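Hypothetical protein Atu2648 (Agrobacterium tumefaciens str. C58, PDB 1ZCE) is of unknown function but carries an EVE domain related to the ASCH and PUA domains, and so possibly recognises nucleic acids, perhaps with modified bases. Local coordinates at residues N40-F52 and V61-P73. Sequence-based numbering, arbitrary orientation.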
# COMPACT_ATOMS: atom_id res chain seq x y z
N ASN A 40 -1.20 -6.29 9.75
CA ASN A 40 -0.89 -6.54 8.35
C ASN A 40 0.56 -6.13 8.11
O ASN A 40 1.30 -6.82 7.41
CB ASN A 40 -1.85 -5.75 7.44
CG ASN A 40 -3.23 -6.40 7.33
OD1 ASN A 40 -4.21 -5.76 6.94
ND2 ASN A 40 -3.31 -7.67 7.68
N MSE A 41 0.98 -5.02 8.70
CA MSE A 41 2.36 -4.60 8.54
C MSE A 41 3.31 -5.61 9.19
O MSE A 41 4.39 -5.88 8.66
CB MSE A 41 2.58 -3.20 9.11
CG MSE A 41 1.94 -2.12 8.25
SE MSE A 41 2.39 -0.28 8.72
CE MSE A 41 1.48 -0.23 10.44
N ARG A 42 2.92 -6.16 10.33
CA ARG A 42 3.76 -7.16 11.00
C ARG A 42 3.92 -8.42 10.14
O ARG A 42 4.86 -9.18 10.33
CB ARG A 42 3.16 -7.56 12.35
CG ARG A 42 3.23 -6.49 13.40
CD ARG A 42 2.54 -6.94 14.67
NE ARG A 42 2.66 -5.96 15.73
CZ ARG A 42 2.16 -6.12 16.95
NH1 ARG A 42 1.48 -7.22 17.25
NH2 ARG A 42 2.33 -5.18 17.86
N ALA A 43 3.00 -8.64 9.21
CA ALA A 43 3.06 -9.82 8.35
C ALA A 43 3.90 -9.58 7.10
O ALA A 43 4.12 -10.51 6.32
CB ALA A 43 1.65 -10.23 7.94
N MSE A 44 4.37 -8.35 6.92
CA MSE A 44 5.17 -8.00 5.75
C MSE A 44 6.63 -8.38 5.85
O MSE A 44 7.23 -8.36 6.92
CB MSE A 44 5.06 -6.50 5.47
CG MSE A 44 3.65 -6.07 5.10
SE MSE A 44 3.50 -4.16 4.98
CE MSE A 44 1.59 -4.07 4.75
N LYS A 45 7.21 -8.71 4.70
CA LYS A 45 8.61 -9.07 4.61
C LYS A 45 9.32 -8.03 3.73
O LYS A 45 8.68 -7.33 2.95
CB LYS A 45 8.77 -10.45 3.98
CG LYS A 45 8.13 -11.57 4.79
CD LYS A 45 8.38 -12.94 4.18
CE LYS A 45 7.61 -14.03 4.91
NZ LYS A 45 6.15 -13.90 4.71
N ILE A 46 10.63 -7.93 3.89
CA ILE A 46 11.41 -7.01 3.08
C ILE A 46 11.18 -7.37 1.62
O ILE A 46 11.23 -8.55 1.25
CB ILE A 46 12.92 -7.13 3.39
CG1 ILE A 46 13.19 -6.66 4.82
CG2 ILE A 46 13.74 -6.32 2.40
CD1 ILE A 46 12.78 -5.22 5.09
N GLY A 47 10.90 -6.37 0.79
CA GLY A 47 10.68 -6.65 -0.62
C GLY A 47 9.23 -6.85 -1.02
O GLY A 47 8.91 -6.84 -2.21
N ASP A 48 8.34 -7.04 -0.05
CA ASP A 48 6.92 -7.22 -0.37
C ASP A 48 6.45 -5.98 -1.12
O ASP A 48 6.73 -4.86 -0.70
CB ASP A 48 6.07 -7.39 0.89
CG ASP A 48 6.05 -8.82 1.41
OD1 ASP A 48 6.73 -9.70 0.84
OD2 ASP A 48 5.34 -9.07 2.40
N LYS A 49 5.72 -6.20 -2.21
CA LYS A 49 5.22 -5.12 -3.03
C LYS A 49 3.78 -4.77 -2.68
O LYS A 49 3.02 -5.61 -2.18
CB LYS A 49 5.31 -5.52 -4.51
CG LYS A 49 6.71 -5.92 -4.95
CD LYS A 49 7.70 -4.77 -4.80
CE LYS A 49 9.06 -5.10 -5.40
NZ LYS A 49 9.72 -6.27 -4.75
N GLY A 50 3.41 -3.53 -2.94
CA GLY A 50 2.07 -3.09 -2.64
C GLY A 50 1.67 -1.85 -3.40
O GLY A 50 2.50 -1.21 -4.07
N PHE A 51 0.40 -1.50 -3.30
CA PHE A 51 -0.14 -0.33 -3.98
C PHE A 51 -0.15 0.89 -3.08
O PHE A 51 -0.43 0.79 -1.88
CB PHE A 51 -1.57 -0.58 -4.45
CG PHE A 51 -1.69 -1.62 -5.52
CD1 PHE A 51 -0.85 -1.61 -6.63
CD2 PHE A 51 -2.68 -2.59 -5.44
CE1 PHE A 51 -1.00 -2.55 -7.65
CE2 PHE A 51 -2.83 -3.53 -6.45
CZ PHE A 51 -1.99 -3.51 -7.56
N PHE A 52 0.18 2.03 -3.66
CA PHE A 52 0.12 3.30 -2.95
C PHE A 52 -1.18 3.88 -3.51
O PHE A 52 -1.29 4.16 -4.70
CB PHE A 52 1.33 4.17 -3.31
CG PHE A 52 1.48 5.41 -2.45
CD1 PHE A 52 0.74 6.56 -2.71
CD2 PHE A 52 2.38 5.42 -1.38
CE1 PHE A 52 0.90 7.71 -1.93
CE2 PHE A 52 2.55 6.57 -0.60
CZ PHE A 52 1.81 7.71 -0.87
N VAL A 61 -5.14 4.22 -7.42
CA VAL A 61 -3.87 3.55 -7.21
C VAL A 61 -2.90 4.27 -8.14
O VAL A 61 -3.02 4.19 -9.36
CB VAL A 61 -3.94 2.06 -7.59
CG1 VAL A 61 -2.56 1.42 -7.47
CG2 VAL A 61 -4.93 1.34 -6.68
N VAL A 62 -1.93 4.96 -7.55
CA VAL A 62 -0.98 5.75 -8.33
C VAL A 62 0.43 5.22 -8.42
O VAL A 62 1.22 5.71 -9.23
CB VAL A 62 -0.92 7.19 -7.77
CG1 VAL A 62 -2.26 7.86 -7.96
CG2 VAL A 62 -0.55 7.17 -6.29
N GLY A 63 0.77 4.23 -7.62
CA GLY A 63 2.12 3.70 -7.68
C GLY A 63 2.30 2.40 -6.94
O GLY A 63 1.39 1.91 -6.26
N ILE A 64 3.48 1.82 -7.10
CA ILE A 64 3.83 0.58 -6.43
C ILE A 64 5.00 0.87 -5.49
O ILE A 64 5.94 1.60 -5.84
CB ILE A 64 4.24 -0.50 -7.44
CG1 ILE A 64 3.03 -0.88 -8.30
CG2 ILE A 64 4.80 -1.73 -6.71
CD1 ILE A 64 3.29 -1.96 -9.34
N VAL A 65 4.92 0.31 -4.29
CA VAL A 65 5.96 0.47 -3.29
C VAL A 65 6.45 -0.89 -2.83
O VAL A 65 5.90 -1.92 -3.19
CB VAL A 65 5.45 1.23 -2.05
CG1 VAL A 65 5.08 2.66 -2.42
CG2 VAL A 65 4.24 0.51 -1.46
N GLU A 66 7.50 -0.87 -2.02
CA GLU A 66 8.05 -2.08 -1.45
C GLU A 66 8.45 -1.80 -0.01
O GLU A 66 8.78 -0.67 0.36
CB GLU A 66 9.27 -2.57 -2.24
CG GLU A 66 10.48 -1.65 -2.16
CD GLU A 66 11.63 -2.13 -3.03
OE1 GLU A 66 12.67 -1.43 -3.08
OE2 GLU A 66 11.49 -3.19 -3.67
N VAL A 67 8.42 -2.85 0.81
CA VAL A 67 8.79 -2.73 2.20
C VAL A 67 10.32 -2.68 2.29
O VAL A 67 10.99 -3.54 1.73
CB VAL A 67 8.25 -3.93 3.01
CG1 VAL A 67 8.78 -3.90 4.42
CG2 VAL A 67 6.73 -3.92 3.01
N CYS A 68 10.86 -1.68 2.98
CA CYS A 68 12.31 -1.58 3.11
C CYS A 68 12.79 -1.67 4.56
O CYS A 68 13.98 -1.56 4.84
CB CYS A 68 12.84 -0.31 2.45
SG CYS A 68 12.05 1.24 2.93
N ALA A 69 11.85 -1.86 5.48
CA ALA A 69 12.16 -2.03 6.90
C ALA A 69 11.01 -2.80 7.54
O ALA A 69 9.84 -2.46 7.36
CB ALA A 69 12.34 -0.68 7.59
N LEU A 70 11.36 -3.85 8.28
CA LEU A 70 10.37 -4.67 8.96
C LEU A 70 9.74 -3.90 10.11
O LEU A 70 10.27 -2.89 10.57
CB LEU A 70 11.03 -5.94 9.50
CG LEU A 70 11.58 -6.93 8.46
CD1 LEU A 70 12.33 -8.05 9.17
CD2 LEU A 70 10.44 -7.48 7.62
N SER A 71 8.59 -4.39 10.59
CA SER A 71 7.88 -3.74 11.68
C SER A 71 8.78 -3.38 12.85
O SER A 71 9.53 -4.22 13.36
CB SER A 71 6.76 -4.65 12.19
OG SER A 71 5.72 -4.75 11.24
N HIS A 72 8.68 -2.13 13.29
CA HIS A 72 9.46 -1.63 14.41
C HIS A 72 8.61 -0.58 15.12
O HIS A 72 7.63 -0.08 14.55
CB HIS A 72 10.76 -1.00 13.91
CG HIS A 72 10.54 0.20 13.04
ND1 HIS A 72 10.51 0.13 11.66
CD2 HIS A 72 10.29 1.49 13.36
CE1 HIS A 72 10.24 1.33 11.18
NE2 HIS A 72 10.10 2.17 12.19
N PRO A 73 8.96 -0.23 16.37
CA PRO A 73 8.16 0.77 17.08
C PRO A 73 7.93 2.04 16.25
O PRO A 73 8.85 2.56 15.62
CB PRO A 73 8.99 1.04 18.33
CG PRO A 73 9.58 -0.30 18.62
CD PRO A 73 10.01 -0.78 17.24
O HOH W 1 7.17 -6.53 9.09
O HOH W 2 12.45 -5.36 -4.70
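An antiparallel β-hairpin pairing joins strands 49-54 and 60-73 inside the EVE domain, and the loop leading out of helix 35-42 extends it along the second strand. Gly50 and Val65 exchange two backbone hydrogen bonds, Val65 N to Gly50 O being 2.9 Å. Nearer the hairpin end Phe52 N donates to Gly63 O while its carbonyl takes Val62 N, so Val62 and Gly63 both face Phe52 in a classic β-bulge. CG1 of Val61 lies 3.6 Å from Phe51 CD1, whereas the Phe52 ring has CD2 near Val65 CG1 and CD1 near Val62 CG2. These strands lie within the mixed sheet of this PUA-clan fold, between strands 4-9 and 84-99. Lys49 and Glu66 run side by side; their salt bridge is long (NZ to OE2, 3.7 Å), but a water links the same two atoms, and Arg89 pairs with the other Glu66 oxygen. Lys49 NZ also donates to Gly47 O at 2.7 Å and bonds Lys144 O. A type II turn, Lys45 to Asp48, presents Gly47 N to Val67 O in a nearly straight bond (172°). Val67 packs against the turn and the residue before it, CB 3.4 Å from Lys45 O and CG2 3.8 Å from the selenium of Met44. Asp48 OD2 receives Lys45 N from above the carboxylate plane and also binds Trp5 NE1. Farther along, Ile46 crosses Leu70 at about a right angle, its CD1 reaching Leu70 CG and lying 3.5 Å from Ala69 N, and one water bridges the carbonyls of Met41 and Met44 to Ser71 N.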